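Local coordinates for penicillin binding protein 2X (Streptococcus thermophilus, PDB 5U47), which probably cross-links peptidoglycan peptides as a transpeptidase of the division septum and is the kind of enzyme that beta-lactams inactivate by acylating an active-site serine, at residues Y317-G322 against R343-A348; E468-M473 against D501-S506. The protein carries 1 engineered substitution. All blocks are in the same frame, centred on the assembly; numbering follows the deposited sequence.

Contact 1 (Y317-G322 against R343-A348); sequences YSNANG and RTMSFA
Tyr317 and Met345 pair through both of their backbone polar groups, the hydrogen-bonded pair of a two-stranded antiparallel sheet in the transpeptidase domain. Met345 N gives the straighter bond, 3.0 Å to Tyr317 O, and Tyr317 N returns one of 3.1 Å to Met345 O. Ser318 and Thr344 follow as the non-hydrogen-bonded pair, and there the CA-H of Thr344 adds a contact to Tyr317 O, which thus receives two hydrogens.

Where strand 316-318 ends, a side chain reinforces the weak backbone bond from Asn319 N to Arg343 O. The CG of Asn319 sits between its own N and carbonyl carbon (chi1 64°), which brings OD1 back to accept from Arg343 N at 2.8 Å, the donor tilted 18° from the side-chain carbonyl plane. Asn319 ND2 is satisfied by Asp332, and Arg343 NH1 forms a salt bridge with Glu481. On the Ser318–Thr344 face, Ser318 OG accepts from Ala320 N in an ST turn and meets a water that reaches Thr344 OG1 only weakly. Ser346, the N-cap of helix 347-352, bonds through OG to Pro313 O and through N to Gln349 OE1.

On the Tyr317–Met345 side, the rings of Tyr317 and Phe347, the latter from the helix start, form an offset stack, planes 30° apart, with Tyr317 CD1 over one face of Phe347 towards its rim; Met361 touches both. Tyr317 OH bonds to Ser355 OG, next to the probable catalytic-motif residue Ser354. The bend at the end of Met345 sets its CE 3.4 Å from Tyr317 OH and 3.6 Å from Asn319 ND2.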
loop_
_atom_site.group_PDB
_atom_site.type_symbol
_atom_site.label_atom_id
_atom_site.label_comp_id
_atom_site.label_asym_id
_atom_site.label_seq_id
_atom_site.Cartn_x
_atom_site.Cartn_y
_atom_site.Cartn_z
ATOM N N TYR A 317 -36.195 20.408 2.218
ATOM C CA TYR A 317 -36.742 19.356 3.067
ATOM C C TYR A 317 -36.526 19.761 4.519
ATOM O O TYR A 317 -35.779 20.700 4.802
ATOM C CB TYR A 317 -36.045 18.010 2.782
ATOM C CG TYR A 317 -34.604 17.968 3.256
ATOM C CD1 TYR A 317 -33.573 18.455 2.464
ATOM C CD2 TYR A 317 -34.281 17.455 4.510
ATOM C CE1 TYR A 317 -32.265 18.432 2.904
ATOM C CE2 TYR A 317 -32.973 17.424 4.958
ATOM C CZ TYR A 317 -31.974 17.919 4.160
ATOM O OH TYR A 317 -30.670 17.888 4.612
ATOM N N SER A 318 -37.169 19.045 5.435
ATOM C CA SER A 318 -37.011 19.302 6.856
ATOM C C SER A 318 -36.379 18.089 7.538
ATOM O O SER A 318 -36.748 16.953 7.259
ATOM C CB SER A 318 -38.364 19.600 7.500
ATOM O OG SER A 318 -38.188 19.854 8.877
ATOM N N ASN A 319 -35.431 18.341 8.442
ATOM C CA ASN A 319 -34.796 17.269 9.210
ATOM C C ASN A 319 -35.397 17.183 10.617
ATOM O O ASN A 319 -34.892 16.437 11.459
ATOM C CB ASN A 319 -33.280 17.503 9.306
ATOM C CG ASN A 319 -32.918 18.763 10.082
ATOM O OD1 ASN A 319 -33.792 19.532 10.500
ATOM N ND2 ASN A 319 -31.620 18.981 10.279
ATOM N N ALA A 320 -36.490 17.917 10.847
ATOM C CA ALA A 320 -37.095 18.024 12.174
ATOM C C ALA A 320 -37.615 16.727 12.776
ATOM O O ALA A 320 -37.552 16.546 13.997
ATOM C CB ALA A 320 -38.215 19.064 12.149
ATOM N N ASN A 321 -38.143 15.841 11.938
ATOM C CA ASN A 321 -38.692 14.572 12.417
ATOM C C ASN A 321 -37.837 13.387 12.023
ATOM O O ASN A 321 -38.203 12.240 12.287
ATOM C CB ASN A 321 -40.112 14.389 11.872
ATOM C CG ASN A 321 -41.088 15.402 12.434
ATOM O OD1 ASN A 321 -41.919 15.940 11.710
ATOM N ND2 ASN A 321 -40.984 15.676 13.725
ATOM N N GLY A 322 -36.683 13.659 11.420
ATOM C CA GLY A 322 -35.834 12.590 10.937
ATOM C C GLY A 322 -36.533 11.872 9.806
ATOM O O GLY A 322 -37.435 12.420 9.172
ATOM N N ARG A 343 -34.723 22.126 11.019
ATOM C CA ARG A 343 -34.656 23.247 10.079
ATOM C C ARG A 343 -34.869 22.798 8.628
ATOM O O ARG A 343 -34.614 21.640 8.271
ATOM C CB ARG A 343 -33.317 23.987 10.241
ATOM C CG ARG A 343 -33.031 25.090 9.219
ATOM C CD ARG A 343 -31.803 25.917 9.585
ATOM N NE ARG A 343 -30.651 25.088 9.963
ATOM C CZ ARG A 343 -29.437 25.561 10.247
ATOM N NH1 ARG A 343 -29.169 26.861 10.155
ATOM N NH2 ARG A 343 -28.472 24.714 10.595
ATOM N N THR A 344 -35.352 23.734 7.813
ATOM C CA THR A 344 -35.597 23.504 6.399
ATOM C C THR A 344 -34.332 23.887 5.644
ATOM O O THR A 344 -33.777 24.964 5.861
ATOM C CB THR A 344 -36.803 24.320 5.900
ATOM O OG1 THR A 344 -37.954 23.961 6.665
ATOM C CG2 THR A 344 -37.087 24.052 4.427
ATOM N N MET A 345 -33.872 22.989 4.774
ATOM C CA MET A 345 -32.653 23.198 4.005
ATOM C C MET A 345 -32.755 22.770 2.566
ATOM O O MET A 345 -33.529 21.896 2.207
ATOM C CB MET A 345 -31.517 22.351 4.585
ATOM C CG MET A 345 -30.925 22.831 5.885
ATOM S SD MET A 345 -29.712 21.638 6.479
ATOM C CE MET A 345 -30.788 20.311 7.023
ATOM N N SER A 346 -31.910 23.394 1.763
ATOM C CA SER A 346 -31.695 23.026 0.375
ATOM C C SER A 346 -30.943 21.679 0.424
ATOM O O SER A 346 -30.341 21.368 1.447
ATOM C CB SER A 346 -30.807 24.103 -0.249
ATOM O OG SER A 346 -30.397 23.800 -1.545
ATOM N N PHE A 347 -30.986 20.865 -0.633
ATOM C CA PHE A 347 -30.218 19.606 -0.620
ATOM C C PHE A 347 -28.720 19.885 -0.647
ATOM O O PHE A 347 -27.930 19.120 -0.078
ATOM C CB PHE A 347 -30.616 18.653 -1.752
ATOM C CG PHE A 347 -31.900 17.916 -1.489
ATOM C CD1 PHE A 347 -31.907 16.793 -0.667
ATOM C CD2 PHE A 347 -33.093 18.341 -2.045
ATOM C CE1 PHE A 347 -33.082 16.103 -0.410
ATOM C CE2 PHE A 347 -34.278 17.658 -1.788
ATOM C CZ PHE A 347 -34.271 16.538 -0.968
ATOM N N ALA A 348 -28.335 20.985 -1.299
ATOM C CA ALA A 348 -26.919 21.378 -1.363
ATOM C C ALA A 348 -26.444 21.744 0.040
ATOM O O ALA A 348 -25.328 21.383 0.455
ATOM C CB ALA A 348 -26.737 22.554 -2.310
HETATM O O HOH W 1 -38.091 22.458 9.715
#

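Contact 2 (E468-M473 against D501-S506). Engineered in segment 501-506: Thr503 (natural residue Ala).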
loop_
_atom_site.group_PDB
_atom_site.type_symbol
_atom_site.label_atom_id
_atom_site.label_comp_id
_atom_site.label_asym_id
_atom_site.label_seq_id
_atom_site.Cartn_x
_atom_site.Cartn_y
_atom_site.Cartn_z
ATOM N N GLU A 468 -19.591 18.538 -10.705
ATOM C CA GLU A 468 -20.612 19.165 -9.860
ATOM C C GLU A 468 -20.467 18.730 -8.407
ATOM O O GLU A 468 -20.616 19.549 -7.495
ATOM C CB GLU A 468 -22.023 18.921 -10.413
ATOM C CG GLU A 468 -22.230 19.662 -11.722
ATOM C CD GLU A 468 -23.607 19.465 -12.331
ATOM O OE1 GLU A 468 -23.847 19.991 -13.452
ATOM O OE2 GLU A 468 -24.448 18.790 -11.698
ATOM N N THR A 469 -20.160 17.458 -8.192
ATOM C CA THR A 469 -19.933 16.946 -6.848
ATOM C C THR A 469 -18.777 17.718 -6.190
ATOM O O THR A 469 -18.913 18.174 -5.051
ATOM C CB THR A 469 -19.644 15.426 -6.847
ATOM O OG1 THR A 469 -20.779 14.726 -7.362
ATOM C CG2 THR A 469 -19.371 14.924 -5.441
ATOM N N ARG A 470 -17.679 17.916 -6.932
ATOM C CA ARG A 470 -16.520 18.652 -6.400
ATOM C C ARG A 470 -16.875 20.095 -6.059
ATOM O O ARG A 470 -16.431 20.618 -5.042
ATOM C CB ARG A 470 -15.328 18.621 -7.355
ATOM C CG ARG A 470 -14.648 17.250 -7.481
ATOM C CD ARG A 470 -13.273 17.348 -8.138
ATOM N NE ARG A 470 -13.297 18.104 -9.395
ATOM C CZ ARG A 470 -13.681 17.627 -10.583
ATOM N NH1 ARG A 470 -14.109 16.369 -10.735
ATOM N NH2 ARG A 470 -13.663 18.427 -11.641
ATOM N N ASN A 471 -17.685 20.728 -6.899
ATOM C CA ASN A 471 -18.113 22.096 -6.629
ATOM C C ASN A 471 -19.009 22.159 -5.373
ATOM O O ASN A 471 -18.815 23.031 -4.532
ATOM C CB ASN A 471 -18.799 22.722 -7.832
ATOM C CG ASN A 471 -19.214 24.157 -7.562
ATOM O OD1 ASN A 471 -18.388 24.986 -7.177
ATOM N ND2 ASN A 471 -20.496 24.449 -7.728
ATOM N N TYR A 472 -19.957 21.235 -5.224
ATOM C CA TYR A 472 -20.792 21.219 -4.006
ATOM C C TYR A 472 -19.925 21.017 -2.763
ATOM O O TYR A 472 -20.203 21.582 -1.707
ATOM C CB TYR A 472 -21.900 20.150 -4.062
ATOM C CG TYR A 472 -22.980 20.436 -5.085
ATOM C CD1 TYR A 472 -23.745 21.591 -5.004
ATOM C CD2 TYR A 472 -23.275 19.533 -6.101
ATOM C CE1 TYR A 472 -24.747 21.865 -5.930
ATOM C CE2 TYR A 472 -24.266 19.800 -7.028
ATOM C CZ TYR A 472 -24.998 20.965 -6.932
ATOM O OH TYR A 472 -25.986 21.228 -7.845
ATOM N N MET A 473 -18.860 20.237 -2.906
ATOM C CA MET A 473 -17.918 19.982 -1.798
ATOM C C MET A 473 -17.105 21.211 -1.352
ATOM O O MET A 473 -16.542 21.209 -0.253
ATOM C CB MET A 473 -16.982 18.815 -2.149
ATOM C CG MET A 473 -17.655 17.455 -2.095
ATOM S SD MET A 473 -16.654 16.123 -2.803
ATOM C CE MET A 473 -15.412 15.905 -1.536
ATOM N N ASP A 501 -9.310 26.951 -4.159
ATOM C CA ASP A 501 -10.589 26.420 -3.726
ATOM C C ASP A 501 -10.278 24.958 -3.399
ATOM O O ASP A 501 -9.554 24.284 -4.149
ATOM C CB ASP A 501 -11.639 26.462 -4.834
ATOM C CG ASP A 501 -12.162 27.858 -5.114
ATOM O OD1 ASP A 501 -12.174 28.731 -4.209
ATOM O OD2 ASP A 501 -12.602 28.067 -6.255
ATOM N N VAL A 502 -10.826 24.470 -2.295
ATOM C CA VAL A 502 -10.561 23.112 -1.862
ATOM C C VAL A 502 -11.877 22.357 -1.735
ATOM O O VAL A 502 -12.821 22.813 -1.098
ATOM C CB VAL A 502 -9.826 23.071 -0.511
ATOM C CG1 VAL A 502 -9.298 21.672 -0.248
ATOM C CG2 VAL A 502 -8.659 24.067 -0.481
ATOM N N THR A 503 -11.905 21.202 -2.360
ATOM C CA THR A 503 -13.054 20.298 -2.372
ATOM C C THR A 503 -12.914 19.392 -1.148
ATOM O O THR A 503 -11.966 18.595 -1.057
ATOM C CB THR A 503 -13.035 19.528 -3.712
ATOM O OG1 THR A 503 -13.669 20.349 -4.701
ATOM C CG2 THR A 503 -13.728 18.165 -3.650
ATOM N N VAL A 504 -13.831 19.518 -0.189
ATOM C CA VAL A 504 -13.723 18.731 1.022
ATOM C C VAL A 504 -15.035 18.099 1.468
ATOM O O VAL A 504 -16.113 18.571 1.114
ATOM C CB VAL A 504 -13.203 19.613 2.167
ATOM C CG1 VAL A 504 -11.841 20.204 1.808
ATOM C CG2 VAL A 504 -14.190 20.749 2.457
ATOM N N LYS A 505 -14.923 17.021 2.240
ATOM C CA LYS A 505 -16.075 16.400 2.899
ATOM C C LYS A 505 -15.580 15.736 4.158
ATOM O O LYS A 505 -14.633 14.949 4.131
ATOM C CB LYS A 505 -16.800 15.379 2.026
ATOM C CG LYS A 505 -18.075 14.808 2.688
ATOM C CD LYS A 505 -19.158 15.875 2.908
ATOM C CE LYS A 505 -20.360 15.336 3.662
ATOM N NZ LYS A 505 -20.139 15.286 5.135
ATOM N N SER A 506 -16.239 16.039 5.257
ATOM C CA SER A 506 -15.898 15.487 6.533
ATOM C C SER A 506 -16.761 14.304 6.777
ATOM O O SER A 506 -17.817 14.121 6.151
ATOM C CB SER A 506 -16.219 16.502 7.650
ATOM O OG SER A 506 -17.601 16.857 7.608
#
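This is a buried contact of a helix against the edge strand of the five-stranded antiparallel sheet in the penicillin-binding transpeptidase fold: the axes of 468-473 and 503-506 pass 6.7 Å apart at 70°. Met473 and Thr503 carry the packing. The CB and CE of Met473 lie 3.6 and 3.5 Å from Thr503 CG2, so the methionine chain, bent at its last torsion, curls round that methyl, and CE continues to Lys505 CB. Val299 of helix 297-308 and Val531 of strand 526-534 also touch Met473.

Thr503 is an engineered residue, alanine in the natural sequence. With OG1 beside its own backbone N (chi1 -84°), the hydroxyl faces the helix, lying 2.8 Å from Arg470 O, and is also hydrogen-bonded with Ser536 OG. The Arg470 guanidinium turns away to the carbonyls of Ser536, Ile426 and Glu537.

One backbone bond joins helix to strand: Val504 N to Met473 O, 3.2 Å and nearly straight at the hydrogen, although the donor stands 63° out of the carbonyl plane. Met473 O is also crowded against Val504 O, 3.0 Å away, two acceptors that do not bond. The chemistry divides at Lys505, probably the lysine of the K(T/S)G-type motif: its CB packs apolar against Met473 CE, while its amine is bonded to Ser506 O and Ser354 OG beside the probable active site.

How the contacts relate
Read from the N terminus, the two contacts come in series, neither nested nor crossed. Contact 1 closes first: the chain leaves strand 316-318, passes through two short strands and helix 333-336, and returns as strand 344-346, which runs straight into helix 347-352. Contact 2 closes later, when the chain that left helix 463-478 comes back some two dozen residues on as strand 503-510. The first closure pairs two strands at the base of the intervening loop, next to helix 356-366; the second ties a helix to the edge of the central sheet. Their centres are about 20 Å apart, yet Ala348 CB packs 4.1 Å from Tyr472 CD1, a packing contact between helices 347-352 and 463-478 of the transpeptidase domain.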